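PDB 6B2W: putative peptidyl-arginine deiminase family protein from Campylobacter jejuni subsp. jejuni serotype O:2, which probably hydrolyses agmatine to N-carbamoylputrescine as an agmatine deiminase of polyamine biosynthesis, and is seen here with agmatine bound. Local coordinates for residues A[38-43]-A[311-316]; A[149-154]-A[186-191]; A[218-223]-A[248-253]; A[225-230]-A[255-260]. The protein carries 1 engineered substitution. All coordinates share one frame; numbering follows the deposited sequence.

Interaction 1: A[38-43]-A[311-316]; sequences EEILQS and ARVFLR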
loop_
_atom_site.group_PDB
_atom_site.type_symbol
_atom_site.label_atom_id
_atom_site.label_comp_id
_atom_site.label_asym_id
_atom_site.label_seq_id
_atom_site.Cartn_x
_atom_site.Cartn_y
_atom_site.Cartn_z
ATOM N N GLU A 38 -8.888 -10.538 -18.301
ATOM C CA GLU A 38 -10.241 -9.973 -18.287
ATOM C C GLU A 38 -10.907 -10.016 -16.914
ATOM O O GLU A 38 -11.677 -9.117 -16.580
ATOM C CB GLU A 38 -11.141 -10.644 -19.333
ATOM C CG GLU A 38 -11.311 -9.814 -20.595
ATOM C CD GLU A 38 -9.992 -9.518 -21.290
ATOM O OE1 GLU A 38 -9.185 -10.461 -21.460
ATOM O OE2 GLU A 38 -9.763 -8.345 -21.668
ATOM N N GLU A 39 -10.624 -11.050 -16.126
ATOM C CA GLU A 39 -11.187 -11.132 -14.779
ATOM C C GLU A 39 -10.627 -10.031 -13.888
ATOM O O GLU A 39 -11.378 -9.360 -13.177
ATOM C CB GLU A 39 -10.919 -12.495 -14.142
ATOM C CG GLU A 39 -11.697 -13.641 -14.767
ATOM C CD GLU A 39 -10.815 -14.584 -15.559
ATOM O OE1 GLU A 39 -10.149 -14.126 -16.517
ATOM O OE2 GLU A 39 -10.792 -15.787 -15.212
ATOM N N ILE A 40 -9.309 -9.848 -13.931
ATOM C CA ILE A 40 -8.668 -8.795 -13.144
ATOM C C ILE A 40 -9.108 -7.399 -13.595
ATOM O O ILE A 40 -9.282 -6.511 -12.764
ATOM C CB ILE A 40 -7.118 -8.911 -13.140
ATOM C CG1 ILE A 40 -6.488 -7.911 -12.158
ATOM C CG2 ILE A 40 -6.530 -8.693 -14.531
ATOM C CD1 ILE A 40 -6.909 -8.080 -10.711
ATOM N N LEU A 41 -9.306 -7.214 -14.899
ATOM C CA LEU A 41 -9.729 -5.913 -15.429
ATOM C C LEU A 41 -11.169 -5.570 -15.051
ATOM O O LEU A 41 -11.491 -4.402 -14.839
ATOM C CB LEU A 41 -9.541 -5.846 -16.952
ATOM C CG LEU A 41 -8.105 -5.583 -17.431
ATOM C CD1 LEU A 41 -7.975 -5.865 -18.921
ATOM C CD2 LEU A 41 -7.658 -4.160 -17.122
ATOM N N GLN A 42 -12.031 -6.583 -14.971
ATOM C CA GLN A 42 -13.401 -6.402 -14.486
ATOM C C GLN A 42 -13.378 -5.896 -13.040
ATOM O O GLN A 42 -14.159 -5.019 -12.666
ATOM C CB GLN A 42 -14.183 -7.721 -14.587
ATOM C CG GLN A 42 -15.583 -7.713 -13.975
ATOM C CD GLN A 42 -16.517 -6.693 -14.610
ATOM O OE1 GLN A 42 -16.350 -6.313 -15.776
ATOM N NE2 GLN A 42 -17.517 -6.250 -13.848
ATOM N N SER A 43 -12.472 -6.457 -12.243
ATOM C CA SER A 43 -12.298 -6.052 -10.853
ATOM C C SER A 43 -11.749 -4.628 -10.739
ATOM O O SER A 43 -12.183 -3.863 -9.876
ATOM C CB SER A 43 -11.380 -7.034 -10.125
ATOM O OG SER A 43 -11.930 -8.340 -10.130
ATOM N N ALA A 311 -12.010 -8.417 -4.027
ATOM C CA ALA A 311 -10.561 -8.386 -4.224
ATOM C C ALA A 311 -9.945 -9.770 -4.464
ATOM O O ALA A 311 -8.727 -9.917 -4.399
ATOM C CB ALA A 311 -9.902 -7.732 -3.018
ATOM N N ARG A 312 -10.771 -10.771 -4.753
ATOM C CA ARG A 312 -10.281 -12.147 -4.897
ATOM C C ARG A 312 -9.282 -12.349 -6.046
ATOM O O ARG A 312 -8.303 -13.081 -5.892
ATOM C CB ARG A 312 -11.452 -13.113 -5.066
ATOM C CG ARG A 312 -12.248 -13.333 -3.791
ATOM C CD ARG A 312 -13.490 -14.154 -4.067
ATOM N NE ARG A 312 -14.415 -13.436 -4.939
ATOM C CZ ARG A 312 -15.358 -14.002 -5.693
ATOM N NH1 ARG A 312 -15.522 -15.323 -5.711
ATOM N NH2 ARG A 312 -16.145 -13.239 -6.440
ATOM N N VAL A 313 -9.530 -11.702 -7.184
ATOM C CA VAL A 313 -8.690 -11.888 -8.379
ATOM C C VAL A 313 -7.297 -11.289 -8.180
ATOM O O VAL A 313 -6.311 -11.817 -8.695
ATOM C CB VAL A 313 -9.338 -11.290 -9.649
ATOM C CG1 VAL A 313 -8.440 -11.494 -10.859
ATOM C CG2 VAL A 313 -10.695 -11.925 -9.911
ATOM N N PHE A 314 -7.227 -10.195 -7.424
ATOM C CA PHE A 314 -5.954 -9.547 -7.094
ATOM C C PHE A 314 -4.983 -10.527 -6.439
ATOM O O PHE A 314 -3.779 -10.477 -6.685
ATOM C CB PHE A 314 -6.174 -8.366 -6.144
ATOM C CG PHE A 314 -6.783 -7.156 -6.796
ATOM C CD1 PHE A 314 -8.161 -7.031 -6.921
ATOM C CD2 PHE A 314 -5.977 -6.132 -7.266
ATOM C CE1 PHE A 314 -8.719 -5.915 -7.515
ATOM C CE2 PHE A 314 -6.528 -5.013 -7.860
ATOM C CZ PHE A 314 -7.900 -4.905 -7.985
ATOM N N LEU A 315 -5.518 -11.419 -5.607
ATOM C CA LEU A 315 -4.704 -12.349 -4.822
ATOM C C LEU A 315 -3.945 -13.385 -5.660
ATOM O O LEU A 315 -2.994 -13.992 -5.167
ATOM C CB LEU A 315 -5.570 -13.082 -3.793
ATOM C CG LEU A 315 -6.362 -12.268 -2.766
ATOM C CD1 LEU A 315 -7.167 -13.220 -1.893
ATOM C CD2 LEU A 315 -5.441 -11.412 -1.913
ATOM N N ARG A 316 -4.348 -13.596 -6.911
ATOM C CA ARG A 316 -3.658 -14.563 -7.778
ATOM C C ARG A 316 -2.217 -14.140 -8.072
ATOM O O ARG A 316 -1.353 -14.985 -8.314
ATOM C CB ARG A 316 -4.423 -14.773 -9.083
ATOM C CG ARG A 316 -5.761 -15.468 -8.892
ATOM C CD ARG A 316 -6.485 -15.651 -10.214
ATOM N NE ARG A 316 -7.920 -15.880 -10.037
ATOM C CZ ARG A 316 -8.808 -15.922 -11.030
ATOM N NH1 ARG A 316 -8.423 -15.756 -12.292
ATOM N NH2 ARG A 316 -10.092 -16.136 -10.761
HETATM O O HOH W 1 -11.370 -9.147 -7.582
#

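Interaction 2: A[149-154]-A[186-191]; sequences IDFNGE and FGLKQI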
loop_
_atom_site.group_PDB
_atom_site.type_symbol
_atom_site.label_atom_id
_atom_site.label_comp_id
_atom_site.label_asym_id
_atom_site.label_seq_id
_atom_site.Cartn_x
_atom_site.Cartn_y
_atom_site.Cartn_z
ATOM N N ILE A 149 5.806 0.146 4.561
ATOM C CA ILE A 149 5.766 1.163 5.627
ATOM C C ILE A 149 4.359 1.738 5.827
ATOM O O ILE A 149 3.552 1.761 4.897
ATOM C CB ILE A 149 6.757 2.317 5.340
ATOM C CG1 ILE A 149 6.505 2.934 3.959
ATOM C CG2 ILE A 149 8.189 1.805 5.429
ATOM C CD1 ILE A 149 7.358 4.144 3.638
ATOM N N ASP A 150 4.078 2.209 7.042
ATOM C CA ASP A 150 2.757 2.748 7.392
ATOM C C ASP A 150 2.873 3.842 8.458
ATOM O O ASP A 150 3.551 3.650 9.464
ATOM C CB ASP A 150 1.853 1.620 7.894
ATOM C CG ASP A 150 0.393 2.020 7.939
ATOM O OD1 ASP A 150 -0.234 2.095 6.861
ATOM O OD2 ASP A 150 -0.130 2.258 9.050
ATOM N N PHE A 151 2.190 4.968 8.248
ATOM C CA PHE A 151 2.360 6.164 9.087
ATOM C C PHE A 151 1.091 6.572 9.829
ATOM O O PHE A 151 -0.012 6.372 9.331
ATOM C CB PHE A 151 2.810 7.341 8.220
ATOM C CG PHE A 151 4.118 7.111 7.526
ATOM C CD1 PHE A 151 5.311 7.288 8.202
ATOM C CD2 PHE A 151 4.154 6.710 6.198
ATOM C CE1 PHE A 151 6.520 7.075 7.570
ATOM C CE2 PHE A 151 5.359 6.493 5.558
ATOM C CZ PHE A 151 6.546 6.677 6.244
ATOM N N ASN A 152 1.259 7.159 11.013
ATOM C CA ASN A 152 0.138 7.739 11.760
ATOM C C ASN A 152 0.053 9.267 11.649
ATOM O O ASN A 152 -0.926 9.864 12.094
ATOM C CB ASN A 152 0.182 7.306 13.233
ATOM C CG ASN A 152 1.098 8.173 14.089
ATOM O OD1 ASN A 152 2.086 8.734 13.607
ATOM N ND2 ASN A 152 0.775 8.274 15.376
ATOM N N GLY A 153 1.080 9.896 11.075
ATOM C CA GLY A 153 1.076 11.344 10.850
ATOM C C GLY A 153 1.555 12.189 12.018
ATOM O O GLY A 153 1.650 13.410 11.898
ATOM N N GLU A 154 1.857 11.546 13.142
ATOM C CA GLU A 154 2.428 12.224 14.305
ATOM C C GLU A 154 3.905 11.852 14.470
ATOM O O GLU A 154 4.457 11.962 15.560
ATOM C CB GLU A 154 1.653 11.853 15.578
ATOM C CG GLU A 154 0.149 12.091 15.515
ATOM C CD GLU A 154 -0.225 13.556 15.361
ATOM O OE1 GLU A 154 0.594 14.431 15.721
ATOM O OE2 GLU A 154 -1.348 13.834 14.887
ATOM N N PHE A 186 11.731 10.697 6.690
ATOM C CA PHE A 186 10.332 11.016 6.975
ATOM C C PHE A 186 10.155 11.879 8.226
ATOM O O PHE A 186 9.026 12.186 8.615
ATOM C CB PHE A 186 9.517 9.724 7.093
ATOM C CG PHE A 186 9.417 8.958 5.805
ATOM C CD1 PHE A 186 8.510 9.338 4.826
ATOM C CD2 PHE A 186 10.241 7.868 5.562
ATOM C CE1 PHE A 186 8.422 8.640 3.633
ATOM C CE2 PHE A 186 10.157 7.164 4.372
ATOM C CZ PHE A 186 9.246 7.550 3.405
ATOM N N GLY A 187 11.267 12.282 8.844
ATOM C CA GLY A 187 11.234 13.133 10.032
ATOM C C GLY A 187 10.433 12.504 11.150
ATOM O O GLY A 187 9.531 13.131 11.702
ATOM N N LEU A 188 10.769 11.260 11.475
ATOM C CA LEU A 188 10.013 10.474 12.447
ATOM C C LEU A 188 10.623 10.547 13.841
ATOM O O LEU A 188 11.829 10.726 13.992
ATOM C CB LEU A 188 9.963 9.005 12.011
ATOM C CG LEU A 188 9.360 8.694 10.640
ATOM C CD1 LEU A 188 9.659 7.255 10.250
ATOM C CD2 LEU A 188 7.863 8.959 10.629
ATOM N N LYS A 189 9.772 10.397 14.853
ATOM C CA LYS A 189 10.214 10.213 16.234
ATOM C C LYS A 189 10.460 8.739 16.551
ATOM O O LYS A 189 11.351 8.415 17.330
ATOM C CB LYS A 189 9.164 10.744 17.206
ATOM C CG LYS A 189 8.885 12.233 17.082
ATOM C CD LYS A 189 7.915 12.706 18.157
ATOM C CE LYS A 189 6.482 12.285 17.856
ATOM N NZ LYS A 189 5.727 11.924 19.088
ATOM N N GLN A 190 9.668 7.853 15.947
ATOM C CA GLN A 190 9.643 6.442 16.331
ATOM C C GLN A 190 9.315 5.530 15.149
ATOM O O GLN A 190 8.471 5.860 14.315
ATOM C CB GLN A 190 8.593 6.243 17.428
ATOM C CG GLN A 190 8.535 4.850 18.038
ATOM C CD GLN A 190 7.348 4.679 18.972
ATOM O OE1 GLN A 190 6.786 5.658 19.469
ATOM N NE2 GLN A 190 6.956 3.432 19.212
ATOM N N ILE A 191 9.991 4.384 15.090
ATOM C CA ILE A 191 9.633 3.311 14.166
ATOM C C ILE A 191 9.355 2.052 14.979
ATOM O O ILE A 191 10.193 1.623 15.770
ATOM C CB ILE A 191 10.752 3.030 13.145
ATOM C CG1 ILE A 191 10.985 4.265 12.263
ATOM C CG2 ILE A 191 10.397 1.819 12.287
ATOM C CD1 ILE A 191 12.146 4.147 11.295
#

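Interaction 3: A[218-223]-A[248-253]; sequences NTIAHC and FDLLEL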
loop_
_atom_site.group_PDB
_atom_site.type_symbol
_atom_site.label_atom_id
_atom_site.label_comp_id
_atom_site.label_asym_id
_atom_site.label_seq_id
_atom_site.Cartn_x
_atom_site.Cartn_y
_atom_site.Cartn_z
ATOM N N ASN A 218 -4.328 7.167 16.888
ATOM C CA ASN A 218 -4.274 6.328 18.089
ATOM C C ASN A 218 -4.503 4.833 17.868
ATOM O O ASN A 218 -4.249 4.035 18.773
ATOM C CB ASN A 218 -5.330 6.804 19.099
ATOM C CG ASN A 218 -5.192 8.277 19.453
ATOM O OD1 ASN A 218 -6.144 9.050 19.323
ATOM N ND2 ASN A 218 -4.003 8.674 19.899
ATOM N N THR A 219 -4.990 4.450 16.691
ATOM C CA THR A 219 -5.533 3.108 16.497
ATOM C C THR A 219 -4.837 2.337 15.378
ATOM O O THR A 219 -4.725 2.827 14.259
ATOM C CB THR A 219 -7.042 3.179 16.194
ATOM O OG1 THR A 219 -7.662 4.116 17.082
ATOM C CG2 THR A 219 -7.701 1.817 16.368
ATOM N N ILE A 220 -4.374 1.130 15.699
ATOM C CA ILE A 220 -3.818 0.208 14.713
ATOM C C ILE A 220 -4.805 -0.932 14.461
ATOM O O ILE A 220 -5.232 -1.599 15.402
ATOM C CB ILE A 220 -2.481 -0.400 15.186
ATOM C CG1 ILE A 220 -1.386 0.673 15.217
ATOM C CG2 ILE A 220 -2.060 -1.544 14.271
ATOM C CD1 ILE A 220 -0.098 0.234 15.882
ATOM N N ALA A 221 -5.160 -1.154 13.196
ATOM C CA ALA A 221 -5.967 -2.307 12.807
ATOM C C ALA A 221 -5.035 -3.387 12.290
ATOM O O ALA A 221 -4.267 -3.134 11.361
ATOM C CB ALA A 221 -6.969 -1.922 11.735
ATOM N N HIS A 222 -5.106 -4.582 12.881
ATOM C CA HIS A 222 -4.153 -5.660 12.581
ATOM C C HIS A 222 -4.815 -7.031 12.407
ATOM O O HIS A 222 -5.879 -7.296 12.966
ATOM C CB HIS A 222 -3.096 -5.749 13.686
ATOM C CG HIS A 222 -3.618 -6.289 14.983
ATOM N ND1 HIS A 222 -3.523 -7.621 15.326
ATOM C CD2 HIS A 222 -4.237 -5.676 16.021
ATOM C CE1 HIS A 222 -4.063 -7.806 16.518
ATOM N NE2 HIS A 222 -4.505 -6.642 16.961
ATOM N N CYS A 223 -4.144 -7.901 11.651
ATOM C CA CYS A 223 -4.628 -9.253 11.372
ATOM C C CYS A 223 -4.446 -10.221 12.548
ATOM O O CYS A 223 -3.523 -10.081 13.355
ATOM C CB CYS A 223 -3.907 -9.833 10.144
ATOM S SG CYS A 223 -4.053 -8.860 8.623
ATOM N N PHE A 248 -0.886 1.774 21.593
ATOM C CA PHE A 248 -1.984 2.182 20.722
ATOM C C PHE A 248 -3.206 1.294 20.936
ATOM O O PHE A 248 -3.078 0.134 21.342
ATOM C CB PHE A 248 -1.557 2.112 19.252
ATOM C CG PHE A 248 -0.524 3.133 18.876
ATOM C CD1 PHE A 248 -0.867 4.476 18.767
ATOM C CD2 PHE A 248 0.790 2.759 18.630
ATOM C CE1 PHE A 248 0.079 5.424 18.422
ATOM C CE2 PHE A 248 1.742 3.705 18.286
ATOM C CZ PHE A 248 1.387 5.039 18.183
ATOM N N ASP A 249 -4.387 1.846 20.662
ATOM C CA ASP A 249 -5.619 1.057 20.624
ATOM C C ASP A 249 -5.570 0.098 19.435
ATOM O O ASP A 249 -4.967 0.409 18.404
ATOM C CB ASP A 249 -6.848 1.966 20.515
ATOM C CG ASP A 249 -7.143 2.719 21.806
ATOM O OD1 ASP A 249 -6.707 2.264 22.887
ATOM O OD2 ASP A 249 -7.823 3.766 21.738
ATOM N N LEU A 250 -6.200 -1.065 19.585
ATOM C CA LEU A 250 -6.115 -2.117 18.577
ATOM C C LEU A 250 -7.495 -2.571 18.095
ATOM O O LEU A 250 -8.432 -2.696 18.882
ATOM C CB LEU A 250 -5.322 -3.308 19.123
ATOM C CG LEU A 250 -3.899 -3.030 19.632
ATOM C CD1 LEU A 250 -3.259 -4.316 20.128
ATOM C CD2 LEU A 250 -3.009 -2.386 18.578
ATOM N N LEU A 251 -7.597 -2.802 16.785
ATOM C CA LEU A 251 -8.819 -3.286 16.142
ATOM C C LEU A 251 -8.446 -4.533 15.352
ATOM O O LEU A 251 -7.505 -4.505 14.563
ATOM C CB LEU A 251 -9.391 -2.205 15.218
ATOM C CG LEU A 251 -10.811 -2.401 14.672
ATOM C CD1 LEU A 251 -11.459 -1.060 14.354
ATOM C CD2 LEU A 251 -10.825 -3.298 13.442
ATOM N N GLU A 252 -9.170 -5.628 15.565
ATOM C CA GLU A 252 -8.770 -6.922 15.008
ATOM C C GLU A 252 -9.422 -7.219 13.655
ATOM O O GLU A 252 -10.623 -7.018 13.470
ATOM C CB GLU A 252 -9.045 -8.042 16.017
ATOM C CG GLU A 252 -8.160 -7.938 17.254
ATOM C CD GLU A 252 -8.195 -9.168 18.146
ATOM O OE1 GLU A 252 -9.207 -9.905 18.135
ATOM O OE2 GLU A 252 -7.199 -9.394 18.865
ATOM N N LEU A 253 -8.604 -7.690 12.716
ATOM C CA LEU A 253 -9.036 -8.017 11.357
ATOM C C LEU A 253 -8.824 -9.513 11.106
ATOM O O LEU A 253 -7.827 -9.907 10.495
ATOM C CB LEU A 253 -8.238 -7.193 10.341
ATOM C CG LEU A 253 -8.351 -5.672 10.462
ATOM C CD1 LEU A 253 -7.305 -4.989 9.600
ATOM C CD2 LEU A 253 -9.747 -5.201 10.081
HETATM O O HOH W 2 -9.178 4.270 19.193
HETATM O O HOH W 3 -5.655 -6.796 19.344
#

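Interaction 4: A[225-230]-A[255-260]; sequences CEDEED and IPKPLY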
loop_
_atom_site.group_PDB
_atom_site.type_symbol
_atom_site.label_atom_id
_atom_site.label_comp_id
_atom_site.label_asym_id
_atom_site.label_seq_id
_atom_site.Cartn_x
_atom_site.Cartn_y
_atom_site.Cartn_z
ATOM N N CYS A 225 -5.773 -14.701 13.489
ATOM C CA CYS A 225 -6.348 -15.933 12.954
ATOM C C CYS A 225 -7.162 -16.637 14.041
ATOM O O CYS A 225 -6.639 -16.938 15.111
ATOM C CB CYS A 225 -5.224 -16.835 12.444
ATOM S SG CYS A 225 -5.755 -18.407 11.734
ATOM N N GLU A 226 -8.442 -16.877 13.772
ATOM C CA GLU A 226 -9.324 -17.527 14.745
ATOM C C GLU A 226 -9.133 -19.053 14.790
ATOM O O GLU A 226 -9.423 -19.685 15.809
ATOM C CB GLU A 226 -10.792 -17.181 14.464
ATOM C CG GLU A 226 -11.140 -15.714 14.676
ATOM C CD GLU A 226 -12.639 -15.457 14.714
ATOM O OE1 GLU A 226 -13.274 -15.395 13.640
ATOM O OE2 GLU A 226 -13.191 -15.304 15.825
ATOM N N ASP A 227 -8.649 -19.635 13.694
ATOM C CA ASP A 227 -8.437 -21.083 13.591
ATOM C C ASP A 227 -7.049 -21.474 14.123
ATOM O O ASP A 227 -6.031 -21.133 13.523
ATOM C CB ASP A 227 -8.597 -21.517 12.124
ATOM C CG ASP A 227 -8.586 -23.033 11.937
ATOM O OD1 ASP A 227 -8.451 -23.779 12.931
ATOM O OD2 ASP A 227 -8.712 -23.478 10.776
ATOM N N GLU A 228 -7.022 -22.213 15.234
ATOM C CA GLU A 228 -5.769 -22.579 15.917
ATOM C C GLU A 228 -4.914 -23.623 15.198
ATOM O O GLU A 228 -3.750 -23.816 15.555
ATOM C CB GLU A 228 -6.067 -23.081 17.329
ATOM C CG GLU A 228 -6.541 -21.991 18.278
ATOM C CD GLU A 228 -7.650 -22.447 19.203
ATOM O OE1 GLU A 228 -8.383 -23.393 18.842
ATOM O OE2 GLU A 228 -7.803 -21.846 20.287
ATOM N N GLU A 229 -5.492 -24.304 14.213
ATOM C CA GLU A 229 -4.767 -25.290 13.411
ATOM C C GLU A 229 -4.182 -24.675 12.141
ATOM O O GLU A 229 -3.429 -25.325 11.420
ATOM C CB GLU A 229 -5.701 -26.445 13.054
ATOM C CG GLU A 229 -6.156 -27.238 14.271
ATOM C CD GLU A 229 -7.558 -27.794 14.128
ATOM O OE1 GLU A 229 -7.929 -28.204 13.006
ATOM O OE2 GLU A 229 -8.287 -27.823 15.146
ATOM N N ASP A 230 -4.541 -23.423 11.874
ATOM C CA ASP A 230 -3.998 -22.677 10.750
ATOM C C ASP A 230 -2.567 -22.251 11.078
ATOM O O ASP A 230 -2.258 -21.921 12.223
ATOM C CB ASP A 230 -4.877 -21.452 10.490
ATOM C CG ASP A 230 -4.651 -20.837 9.124
ATOM O OD1 ASP A 230 -3.481 -20.665 8.726
ATOM O OD2 ASP A 230 -5.651 -20.506 8.448
ATOM N N ILE A 255 -8.478 -12.981 9.598
ATOM C CA ILE A 255 -8.303 -13.422 8.215
ATOM C C ILE A 255 -9.425 -14.372 7.801
ATOM O O ILE A 255 -10.055 -15.000 8.661
ATOM C CB ILE A 255 -6.942 -14.110 7.976
ATOM C CG1 ILE A 255 -6.800 -15.389 8.817
ATOM C CG2 ILE A 255 -5.810 -13.133 8.257
ATOM C CD1 ILE A 255 -5.634 -16.267 8.408
ATOM N N PRO A 256 -9.686 -14.478 6.486
ATOM C CA PRO A 256 -10.701 -15.423 6.030
ATOM C C PRO A 256 -10.246 -16.868 6.165
ATOM O O PRO A 256 -9.060 -17.139 6.375
ATOM C CB PRO A 256 -10.879 -15.075 4.541
ATOM C CG PRO A 256 -10.203 -13.769 4.338
ATOM C CD PRO A 256 -9.113 -13.719 5.361
ATOM N N LYS A 257 -11.198 -17.786 6.046
ATOM C CA LYS A 257 -10.872 -19.192 5.898
ATOM C C LYS A 257 -10.140 -19.375 4.561
ATOM O O LYS A 257 -10.393 -18.634 3.613
ATOM C CB LYS A 257 -12.141 -20.041 5.967
ATOM C CG LYS A 257 -12.709 -20.175 7.374
ATOM C CD LYS A 257 -12.125 -21.379 8.102
ATOM C CE LYS A 257 -12.730 -21.561 9.489
ATOM N NZ LYS A 257 -12.626 -22.967 9.985
ATOM N N PRO A 258 -9.208 -20.342 4.490
ATOM C CA PRO A 258 -8.353 -20.531 3.314
ATOM C C PRO A 258 -9.075 -20.506 1.959
ATOM O O PRO A 258 -10.084 -21.187 1.786
ATOM C CB PRO A 258 -7.749 -21.916 3.549
ATOM C CG PRO A 258 -7.731 -22.085 5.028
ATOM C CD PRO A 258 -8.842 -21.250 5.594
ATOM N N LEU A 259 -8.559 -19.713 1.021
ATOM C CA LEU A 259 -9.009 -19.742 -0.375
ATOM C C LEU A 259 -7.883 -20.284 -1.240
ATOM O O LEU A 259 -6.715 -19.969 -0.996
ATOM C CB LEU A 259 -9.356 -18.346 -0.889
ATOM C CG LEU A 259 -10.381 -17.490 -0.153
ATOM C CD1 LEU A 259 -9.713 -16.650 0.924
ATOM C CD2 LEU A 259 -11.096 -16.595 -1.152
ATOM N N TYR A 260 -8.232 -21.065 -2.262
ATOM C CA TYR A 260 -7.231 -21.652 -3.156
ATOM C C TYR A 260 -7.511 -21.363 -4.626
ATOM O O TYR A 260 -8.664 -21.344 -5.062
ATOM C CB TYR A 260 -7.129 -23.165 -2.935
ATOM C CG TYR A 260 -6.728 -23.533 -1.529
ATOM C CD1 TYR A 260 -7.689 -23.741 -0.546
ATOM C CD2 TYR A 260 -5.389 -23.658 -1.174
ATOM C CE1 TYR A 260 -7.329 -24.069 0.749
ATOM C CE2 TYR A 260 -5.020 -23.985 0.121
ATOM C CZ TYR A 260 -5.996 -24.189 1.076
ATOM O OH TYR A 260 -5.646 -24.515 2.361
HETATM O O HOH W 4 -9.606 -15.740 11.551
HETATM O O HOH W 5 -8.454 -19.086 8.475
#

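Interaction 1: A[38-43]-A[311-316]
Val313 and Phe314 present the apolar part of this contact to Ile40 and Ser43 of helix 37-52. CG1 of Val313 sits against the helix backbone, 3.5 Å from CA of Ile40, while its CG2 reaches the hydroxyl of Ser43. Ile40 holds CG1 opposite its own backbone N (chi1 -172°), which carries CD1 over the Phe314 ring: a CH-pi contact with CD1 3.9 Å from the ring centroid and only 6° off the normal. CB of Ser43 meets CE1 of the same ring obliquely.

Polar contacts flank these apolar ones. A water joins the segments, 2.7 Å from OG of Ser43, and accepts from the backbone N of Val313 at 3.2 Å. Glu39 OE2 and Arg316 NH1 form a long salt bridge of 3.8 Å; the carboxylate oxygen lies at the guanidinium edge, but the two planar groups stand 82° apart, so no paired, coplanar bridge results. Arg316 also makes a cation-pi contact with Tyr36, just before the helix.

The side chain of Phe314 lies about 9 Å from the bound agmatine. The contact thus lays helix 37-52 against the connection that follows strand 305-310 and precedes strand 326-329, with Tyr44 of the helix meeting the Phe314 ring as well.

Interaction 2: A[149-154]-A[186-191]
A hydrophobic cluster built round the Phe151-Phe186 pair, beside the three-stranded mixed sheet, joins strand 149-151 to the end of helix 175-186. CZ of Phe151 lies over the middle of one face of the Phe186 ring, 3.5 Å above its plane, yet the rings are inclined at 45°, an oblique pairing with centroids 4.8 Å apart. Ile149 reaches the far end of the Phe186 ring, its CD1 lying 3.9 Å from CZ. Leu188 instead uses CD2 at the edge of the Phe151 ring, 3.8 Å from CE1.

Strand 156-160 runs between 149-151 and 190-194 in this sheet, and its Met157 packs against Ile149, Phe151 and Leu188. Beyond Phe151 the chain turns back toward strand 156-160 through an Asx turn: the backbone N of Glu154 donates to OD1 of Asn152 at 2.9 Å, approaching from above the carbonyl plane. At the outer end of the contact, the bend at chi3 (-75°) brings CE of Lys189 within 3.1 Å of the Glu154 carbonyl O.

Interaction 3: A[218-223]-A[248-253]
Ile220 and Leu251 meet within the parallel strand pair of a beta-alpha-beta unit, whose crossover is helix 233-244. Backbone bonds pass back and forth between strands 219-223 and 249-253: Ile220 N donates to Asp249 O at 2.9 Å, Leu251 N to Ile220 O, His222 N to Leu251 O, and Leu253 N to His222 O at 2.8 Å.

The packing is close on both faces of the inner part. Ala221 CB touches Leu253 CD1 at 3.8 Å on the face that helix 289-300 covers; on the other, Ile220 CD1 reaches Phe248 CD2, and Ile220 also touches Leu243 of helix 233-244. CG of His222 lies between the backbone N and the carbonyl carbon (chi1 71°), which lays the ring alongside Glu252, with NE2 3.9 Å from CG of Glu252.

Solvent enters at the polar margins. A water donates to both Thr219 OG1 and Asp249 OD2, bridging side chains not in direct polar contact; Thr219 OG1 is also hydrogen-bonded to OD1 of Asp216. Glu252 has its salt bridge with Lys240 of the crossover helix. A second water lies in the plane of the imidazole at its edge, 2.7 Å from His222 NE2, and donates to Glu252 OE2 at 3.1 Å.

Interaction 4: A[225-230]-A[255-260]
Two loops that leave the C-terminal ends of neighbouring parallel strands, 219-224 and 249-254, meet here through Cys225 and Ile255. Ile255 CD1 packs against Cys225 SG at 4.0 Å. Ile255 has CG1 between its backbone N and carbonyl carbon (chi1 62°), which lets CD1 reach Cys225, whose side chain also touches Leu236 of helix 233-244. CD1 of Ile255 also comes near the carboxylate of Asp230.

Two waters bridge the segments. One accepts from Glu226 N at 2.8 Å and donates to Ile255 O at 3.0 Å. The other donates to both Asp230 OD2 and Pro256 O, lying 2.9 Å from the latter. The same OD2 forms a salt bridge with Arg265, while Asp230 OD1 caps the backbone N of His232 just before the helix.

Asp227 begins a type I turn closed by the bond from Asp230 N to Asp227 O. Its OD1 accepts from Glu229 N at 3.3 Å in an Asx turn, met from above the carboxylate plane. Its OD2 faces Lys257 NZ at 4.0 Å, too long to count as a salt bridge, the two side chains crossing at about a right angle.

No direct hydrogen bond joins 225-230 to 255-260, so their polar coupling runs through the two waters, and the salt bridge of Asp230 to Arg265, further along the second loop, adds a direct ionic tie. The Asp227-Lys257 pair probably adds only a modest attraction.

Overall arrangement
From the N terminus, helix 37-52 supplies the first half of interaction 1, whose partner arrives only at 311-316; the long loop so closed encloses the other three contacts. Interaction 2 comes next, tying strand 149-151 to the turn between helix 175-186 and strand 190-194, and it closes before interaction 3 opens. Interactions 3 and 4 cross, because their segments alternate along the chain (218-223, 225-230, 248-253, 255-260): one pairs the strands of a beta-alpha-beta unit, the other the loops leaving them. Asn152 packs on Phe248 where interactions 2 and 3 touch, and Cys223 on Ile255 where 3 and 4 touch. Interactions 1 and 2 lie on opposite sides of the chain's centre, their centres about 32 Å apart.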